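Local atomic coordinates of fructosamine deglycase FrlB (Bacillus subtilis, PDB entry 3EUA), a protein that catalyses the conversion of a range of fructosamine 6-phosphates to glucose 6-phosphate and a free amino acid. Residues G22-H27 with G73-V78; G101-A106 with A119-Q124. One frame throughout, in Å; residues are numbered along the deposited sequence.

Contact 1. Residues G22-H27 with G73-V78; sequences GKTIDH and GEKSLV
In the parallel sheet of the first SIS domain, strands 27-32 and 76-82 start their pairing here, where Asp-26 and His-27 meet Lys-75, Ser-76 and Leu-77. Two backbone hydrogen bonds make the join, round a parallel bridge of His-27 with Ser-76. Asp-26 N donates a hydrogen bond to Lys-75 O at 2.8 Å, and Leu-77 N donates one to His-27 O at 2.9 Å. Ile-25 CA adds a CA-H...O contact to Lys-75 O at 3.2 Å. Just before the strand, a type I turn from Gly-73 to Ser-76 brings the chain in, and Gly-73 N is bonded to Ser-76 OG.

The side chains divide into a polar and an apolar group. With chi1 at 66°, the carboxylate of Asp-26 is folded between its own backbone N and carbonyl carbon and lies against the aliphatic part of Lys-75: OD1 is 3.6 Å from CB, while OD2 faces CD. The extended lysine carries its amine away from the acid, leaving Asp-26 OD2 and Lys-75 NZ 4.8 Å apart, opposite charges near each other but not in contact. Replacing Asp-26 by an alanine is likely to uncover the lysine methylenes and leave the ammonium without this nearby negative charge. In the apolar group, Ile-25 sets CG2 3.9 Å from Leu-77 CB.

Beyond the pair, Ile-25 and Leu-77 both pack on helix 137-153, through Leu-152 and Thr-148. The ring of His-27 turns away to stack with Phe-29 and hydrogen-bond Asp-57 through NE2. Strand 76-82 lies between strands 27-32 and 103-108, with Ser-76 and Val-78 bonded to Leu-103 on the latter.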
ATOM      1  N   GLY A  22     -29.481   1.431  12.674  1.00 26.82           N
ATOM      2  CA  GLY A  22     -30.407   0.503  12.024  1.00 27.07           C
ATOM      3  C   GLY A  22     -30.090   0.175  10.574  1.00 27.07           C
ATOM      4  O   GLY A  22     -30.742  -0.679   9.985  1.00 26.99           O
ATOM      5  N   LYS A  23     -29.115   0.856   9.986  1.00 26.95           N
ATOM      6  CA  LYS A  23     -28.769   0.602   8.600  1.00 27.50           C
ATOM      7  C   LYS A  23     -27.894  -0.627   8.510  1.00 27.14           C
ATOM      8  O   LYS A  23     -27.220  -1.014   9.465  1.00 27.05           O
ATOM      9  CB  LYS A  23     -28.058   1.797   7.956  1.00 27.78           C
ATOM     10  CG  LYS A  23     -28.940   3.000   7.668  1.00 28.96           C
ATOM     11  CD  LYS A  23     -28.103   4.085   7.022  1.00 29.21           C
ATOM     12  CE  LYS A  23     -28.898   5.329   6.646  1.00 32.83           C
ATOM     13  NZ  LYS A  23     -27.979   6.521   6.494  1.00 33.77           N
ATOM     14  N   THR A  24     -27.927  -1.261   7.355  1.00 27.79           N
ATOM     15  CA  THR A  24     -27.126  -2.453   7.173  1.00 27.83           C
ATOM     16  C   THR A  24     -25.973  -2.075   6.288  1.00 26.32           C
ATOM     17  O   THR A  24     -26.149  -1.797   5.119  1.00 26.93           O
ATOM     18  CB  THR A  24     -27.916  -3.567   6.536  1.00 28.46           C
ATOM     19  OG1 THR A  24     -28.160  -3.231   5.166  1.00 32.64           O
ATOM     20  CG2 THR A  24     -29.250  -3.786   7.307  1.00 27.51           C
ATOM     21  N   ILE A  25     -24.790  -2.092   6.862  1.00 25.26           N
ATOM     22  CA  ILE A  25     -23.554  -1.754   6.170  1.00 24.08           C
ATOM     23  C   ILE A  25     -22.621  -2.931   6.355  1.00 23.95           C
ATOM     24  O   ILE A  25     -22.386  -3.352   7.488  1.00 24.47           O
ATOM     25  CB  ILE A  25     -22.828  -0.528   6.779  1.00 24.32           C
ATOM     26  CG1 ILE A  25     -23.675   0.752   6.733  1.00 24.17           C
ATOM     27  CG2 ILE A  25     -21.542  -0.292   6.049  1.00 22.19           C
ATOM     28  CD1 ILE A  25     -24.173   1.152   5.329  1.00 24.38           C
ATOM     29  N   ASP A  26     -22.073  -3.468   5.271  1.00 22.90           N
ATOM     30  CA  ASP A  26     -21.145  -4.582   5.397  1.00 22.48           C
ATOM     31  C   ASP A  26     -19.748  -4.268   4.864  1.00 21.33           C
ATOM     32  O   ASP A  26     -18.872  -5.136   4.910  1.00 20.95           O
ATOM     33  CB  ASP A  26     -21.700  -5.847   4.719  1.00 23.10           C
ATOM     34  CG  ASP A  26     -21.847  -5.737   3.196  1.00 25.01           C
ATOM     35  OD1 ASP A  26     -21.312  -4.834   2.545  1.00 27.54           O
ATOM     36  OD2 ASP A  26     -22.527  -6.620   2.630  1.00 29.46           O
ATOM     37  N   HIS A  27     -19.537  -3.051   4.360  1.00 20.52           N
ATOM     38  CA  HIS A  27     -18.257  -2.696   3.743  1.00 20.19           C
ATOM     39  C   HIS A  27     -18.002  -1.209   3.904  1.00 19.76           C
ATOM     40  O   HIS A  27     -18.884  -0.413   3.633  1.00 18.43           O
ATOM     41  CB  HIS A  27     -18.323  -3.013   2.216  1.00 20.35           C
ATOM     42  CG  HIS A  27     -17.008  -3.349   1.557  1.00 21.68           C
ATOM     43  ND1 HIS A  27     -16.843  -4.476   0.771  1.00 21.41           N
ATOM     44  CD2 HIS A  27     -15.809  -2.714   1.552  1.00 21.79           C
ATOM     45  CE1 HIS A  27     -15.605  -4.509   0.307  1.00 24.45           C
ATOM     46  NE2 HIS A  27     -14.955  -3.456   0.769  1.00 22.96           N
ATOM     47  N   GLY A  73     -21.792  -1.127  -3.173  1.00 22.28           N
ATOM     48  CA  GLY A  73     -23.213  -1.043  -3.423  1.00 22.31           C
ATOM     49  C   GLY A  73     -24.020  -0.480  -2.277  1.00 22.42           C
ATOM     50  O   GLY A  73     -23.518   0.263  -1.456  1.00 21.25           O
ATOM     51  N   GLU A  74     -25.280  -0.895  -2.205  1.00 22.73           N
ATOM     52  CA  GLU A  74     -26.219  -0.398  -1.195  1.00 24.01           C
ATOM     53  C   GLU A  74     -25.862  -0.677   0.254  1.00 22.63           C
ATOM     54  O   GLU A  74     -26.376  -0.001   1.145  1.00 22.47           O
ATOM     55  CB  GLU A  74     -27.617  -0.932  -1.467  1.00 23.92           C
ATOM     56  CG  GLU A  74     -28.234  -0.340  -2.738  1.00 27.18           C
ATOM     57  CD  GLU A  74     -29.571  -0.965  -3.085  1.00 29.04           C
ATOM     58  OE1 GLU A  74     -29.789  -2.139  -2.681  1.00 35.51           O
ATOM     59  OE2 GLU A  74     -30.403  -0.293  -3.770  1.00 35.61           O
ATOM     60  N   LYS A  75     -25.009  -1.660   0.497  1.00 21.20           N
ATOM     61  CA  LYS A  75     -24.589  -1.969   1.860  1.00 20.98           C
ATOM     62  C   LYS A  75     -23.197  -1.410   2.132  1.00 20.18           C
ATOM     63  O   LYS A  75     -22.556  -1.810   3.093  1.00 20.26           O
ATOM     64  CB  LYS A  75     -24.614  -3.464   2.104  1.00 21.26           C
ATOM     65  CG  LYS A  75     -26.018  -4.058   1.978  1.00 22.96           C
ATOM     66  CD  LYS A  75     -25.943  -5.560   1.998  1.00 24.40           C
ATOM     67  CE  LYS A  75     -27.311  -6.163   1.970  1.00 26.52           C
ATOM     68  NZ  LYS A  75     -27.145  -7.645   2.047  1.00 29.54           N
ATOM     69  N   SER A  76     -22.735  -0.468   1.296  1.00 19.83           N
ATOM     70  CA  SER A  76     -21.411   0.150   1.453  1.00 19.35           C
ATOM     71  C   SER A  76     -21.491   1.540   2.057  1.00 18.97           C
ATOM     72  O   SER A  76     -22.415   2.269   1.784  1.00 18.17           O
ATOM     73  CB  SER A  76     -20.704   0.297   0.084  1.00 19.29           C
ATOM     74  OG  SER A  76     -20.458  -0.945  -0.576  1.00 18.62           O
ATOM     75  N   LEU A  77     -20.473   1.879   2.848  1.00 19.05           N
ATOM     76  CA  LEU A  77     -20.259   3.191   3.396  1.00 18.79           C
ATOM     77  C   LEU A  77     -18.954   3.649   2.751  1.00 19.11           C
ATOM     78  O   LEU A  77     -17.952   2.890   2.798  1.00 18.95           O
ATOM     79  CB  LEU A  77     -20.018   3.121   4.888  1.00 19.03           C
ATOM     80  CG  LEU A  77     -19.614   4.398   5.609  1.00 20.50           C
ATOM     81  CD1 LEU A  77     -20.651   5.472   5.377  1.00 18.53           C
ATOM     82  CD2 LEU A  77     -19.393   4.120   7.120  1.00 19.03           C
ATOM     83  N   VAL A  78     -18.943   4.830   2.133  1.00 18.38           N
ATOM     84  CA  VAL A  78     -17.724   5.350   1.512  1.00 18.49           C
ATOM     85  C   VAL A  78     -17.381   6.659   2.226  1.00 18.67           C
ATOM     86  O   VAL A  78     -18.197   7.554   2.308  1.00 18.43           O
ATOM     87  CB  VAL A  78     -17.878   5.495  -0.004  1.00 18.55           C
ATOM     88  CG1 VAL A  78     -16.604   6.037  -0.642  1.00 17.97           C
ATOM     89  CG2 VAL A  78     -18.227   4.132  -0.640  1.00 19.28           C
TER

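Contact 2. Residues G101-A106 with A119-Q124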
ATOM      1  N   GLY A 101     -25.575   3.423  -5.021  1.00 24.29           N
ATOM      2  CA  GLY A 101     -26.416   3.220  -3.837  1.00 23.69           C
ATOM      3  C   GLY A 101     -25.662   3.248  -2.512  1.00 23.10           C
ATOM      4  O   GLY A 101     -26.235   3.022  -1.456  1.00 23.11           O
ATOM      5  N   ALA A 102     -24.374   3.555  -2.542  1.00 22.13           N
ATOM      6  CA  ALA A 102     -23.604   3.604  -1.308  1.00 21.82           C
ATOM      7  C   ALA A 102     -23.935   4.850  -0.477  1.00 21.53           C
ATOM      8  O   ALA A 102     -24.380   5.879  -1.006  1.00 21.17           O
ATOM      9  CB  ALA A 102     -22.103   3.559  -1.600  1.00 21.57           C
ATOM     10  N   LEU A 103     -23.749   4.706   0.837  1.00 21.28           N
ATOM     11  CA  LEU A 103     -23.898   5.794   1.780  1.00 20.93           C
ATOM     12  C   LEU A 103     -22.559   6.525   1.715  1.00 21.01           C
ATOM     13  O   LEU A 103     -21.504   5.901   1.851  1.00 20.76           O
ATOM     14  CB  LEU A 103     -24.142   5.254   3.188  1.00 21.03           C
ATOM     15  CG  LEU A 103     -24.218   6.242   4.355  1.00 21.24           C
ATOM     16  CD1 LEU A 103     -25.351   7.237   4.165  1.00 21.12           C
ATOM     17  CD2 LEU A 103     -24.373   5.444   5.654  1.00 21.01           C
ATOM     18  N   THR A 104     -22.592   7.833   1.481  1.00 20.44           N
ATOM     19  CA  THR A 104     -21.375   8.618   1.348  1.00 20.21           C
ATOM     20  C   THR A 104     -21.269   9.747   2.343  1.00 20.09           C
ATOM     21  O   THR A 104     -22.228  10.482   2.573  1.00 19.45           O
ATOM     22  CB  THR A 104     -21.255   9.249  -0.082  1.00 19.55           C
ATOM     23  OG1 THR A 104     -22.423  10.001  -0.395  1.00 19.89           O
ATOM     24  CG2 THR A 104     -21.058   8.176  -1.123  1.00 20.01           C
ATOM     25  N   ILE A 105     -20.078   9.878   2.920  1.00 19.90           N
ATOM     26  CA  ILE A 105     -19.795  10.954   3.834  1.00 19.85           C
ATOM     27  C   ILE A 105     -18.451  11.542   3.412  1.00 20.39           C
ATOM     28  O   ILE A 105     -17.481  10.815   3.273  1.00 20.18           O
ATOM     29  CB  ILE A 105     -19.774  10.493   5.294  1.00 20.05           C
ATOM     30  CG1 ILE A 105     -19.455  11.700   6.183  1.00 20.83           C
ATOM     31  CG2 ILE A 105     -18.753   9.343   5.460  1.00 18.04           C
ATOM     32  CD1 ILE A 105     -19.812  11.564   7.666  1.00 21.89           C
ATOM     33  N   ALA A 106     -18.419  12.855   3.191  1.00 20.57           N
ATOM     34  CA  ALA A 106     -17.231  13.539   2.786  1.00 21.31           C
ATOM     35  C   ALA A 106     -16.764  14.495   3.859  1.00 22.41           C
ATOM     36  O   ALA A 106     -17.588  15.185   4.473  1.00 21.77           O
ATOM     37  CB  ALA A 106     -17.517  14.320   1.474  1.00 20.21           C
ATOM     38  N   ALA A 119     -21.488  14.461  -2.057  1.00 24.35           N
ATOM     39  CA  ALA A 119     -21.634  13.557  -0.920  1.00 23.49           C
ATOM     40  C   ALA A 119     -22.970  13.734  -0.234  1.00 23.30           C
ATOM     41  O   ALA A 119     -23.483  14.836  -0.148  1.00 23.23           O
ATOM     42  CB  ALA A 119     -20.492  13.746   0.090  1.00 23.72           C
ATOM     43  N   GLN A 120     -23.513  12.635   0.294  1.00 22.83           N
ATOM     44  CA  GLN A 120     -24.793  12.666   0.975  1.00 22.75           C
ATOM     45  C   GLN A 120     -24.676  13.366   2.325  1.00 22.62           C
ATOM     46  O   GLN A 120     -25.568  14.127   2.712  1.00 22.62           O
ATOM     47  CB  GLN A 120     -25.376  11.231   1.091  1.00 22.70           C
ATOM     48  CG  GLN A 120     -26.764  11.164   1.736  1.00 23.41           C
ATOM     49  CD  GLN A 120     -27.369   9.777   1.784  1.00 23.18           C
ATOM     50  OE1 GLN A 120     -26.895   8.839   1.145  1.00 23.55           O
ATOM     51  NE2 GLN A 120     -28.460   9.649   2.534  1.00 24.89           N
ATOM     52  N   TYR A 121     -23.595  13.093   3.042  1.00 22.22           N
ATOM     53  CA  TYR A 121     -23.304  13.711   4.330  1.00 22.11           C
ATOM     54  C   TYR A 121     -21.958  14.424   4.226  1.00 22.22           C
ATOM     55  O   TYR A 121     -21.059  13.946   3.542  1.00 21.05           O
ATOM     56  CB  TYR A 121     -23.252  12.655   5.446  1.00 22.48           C
ATOM     57  CG  TYR A 121     -24.596  12.050   5.796  1.00 22.31           C
ATOM     58  CD1 TYR A 121     -25.068  10.922   5.127  1.00 22.49           C
ATOM     59  CD2 TYR A 121     -25.398  12.614   6.798  1.00 23.59           C
ATOM     60  CE1 TYR A 121     -26.273  10.371   5.443  1.00 23.32           C
ATOM     61  CE2 TYR A 121     -26.633  12.072   7.099  1.00 23.12           C
ATOM     62  CZ  TYR A 121     -27.048  10.944   6.423  1.00 22.30           C
ATOM     63  OH  TYR A 121     -28.258  10.377   6.701  1.00 24.47           O
ATOM     64  N   VAL A 122     -21.837  15.566   4.896  1.00 22.45           N
ATOM     65  CA  VAL A 122     -20.631  16.360   4.889  1.00 23.17           C
ATOM     66  C   VAL A 122     -20.224  16.702   6.302  1.00 23.70           C
ATOM     67  O   VAL A 122     -21.041  17.146   7.082  1.00 24.00           O
ATOM     68  CB  VAL A 122     -20.821  17.686   4.123  1.00 23.83           C
ATOM     69  CG1 VAL A 122     -19.530  18.529   4.201  1.00 24.20           C
ATOM     70  CG2 VAL A 122     -21.197  17.418   2.665  1.00 24.36           C
ATOM     71  N   ALA A 123     -18.951  16.496   6.622  1.00 23.57           N
ATOM     72  CA  ALA A 123     -18.412  16.803   7.927  1.00 24.11           C
ATOM     73  C   ALA A 123     -17.196  17.692   7.719  1.00 24.65           C
ATOM     74  O   ALA A 123     -16.247  17.308   7.070  1.00 25.62           O
ATOM     75  CB  ALA A 123     -18.024  15.511   8.627  1.00 24.15           C
ATOM     76  N   GLN A 124     -17.204  18.880   8.250  1.00 24.85           N
ATOM     77  CA  GLN A 124     -16.064  19.711   8.039  1.00 24.89           C
ATOM     78  C   GLN A 124     -15.087  19.477   9.156  1.00 24.94           C
ATOM     79  O   GLN A 124     -15.417  18.893  10.193  1.00 25.63           O
ATOM     80  CB  GLN A 124     -16.442  21.161   8.092  1.00 25.47           C
ATOM     81  CG  GLN A 124     -17.534  21.618   7.185  1.00 26.72           C
ATOM     82  CD  GLN A 124     -17.907  23.038   7.583  1.00 27.45           C
ATOM     83  OE1 GLN A 124     -17.027  23.868   7.843  1.00 27.06           O
ATOM     84  NE2 GLN A 124     -19.187  23.307   7.682  1.00 28.47           N
TER
HETATM   85  O   HOH W   1     -24.682   8.282  -0.269  1.00 28.50           O
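Leu-103 points its CD1 methyl at the edge of the Tyr-121 ring, near the ring plane and 3.5 Å from CE1, with the two side chains crossing at a slant. Thr-104 O lies in plane at the same ring's edge and accepts the backbone bond from Tyr-121 N. Farther along, Ile-105 crosses Tyr-121 at about a right angle, its CG1 4.0 Å from the tyrosine CB. Where Thr-104 meets Gln-120 the side chains again cross nearly square: OG1 sits between its own backbone N and carbonyl carbon (chi1 54°), which turns it to accept a bond of 2.9 Å from Gln-120 N. The extended glutamine chain carries OE1 back to a water, which donates to it and to Ala-102 O and accepts from Thr-104 OG1. Ala-106 CB and Ala-119 CB are pressed together at 3.3 Å, tighter than usual for two carbons.

Parallel strands 103-106 and 121-124 are laced by Ala-106 N to Tyr-121 O and Ala-123 N to Ala-106 O, in the beta-alpha-beta unit that runs through helix 114-118. Tyr-121 OH bonds Asp-19. The threonine hydroxyl thus accepts from a backbone amide and donates to the water, linking Ala-102 O, Thr-104 and Gln-120 where the strands begin pairing.

Both contacts belong to the five-stranded parallel sheet of the first SIS domain and meet at neighbouring strands 76-82 and 103-108, where Ser-76 O pairs with Leu-103 N and Leu-103 O with Val-78 N, probable hydrogen bonds. Contact 1 is partly buried: a single bridge at the strand starts, with an acid and a lysine crossing obliquely near the surface, their charges close but not touching. Contact 2 is the more buried, with two bridges, four direct hydrogen bonds and a water, and it adds 121-124, one of this sheet's two edge strands within the chain. Apolar residues of contact 1 lean on helix 137-153, those of contact 2 on helix 11-20; Lys-23, from 22-27, packs on Leu-103.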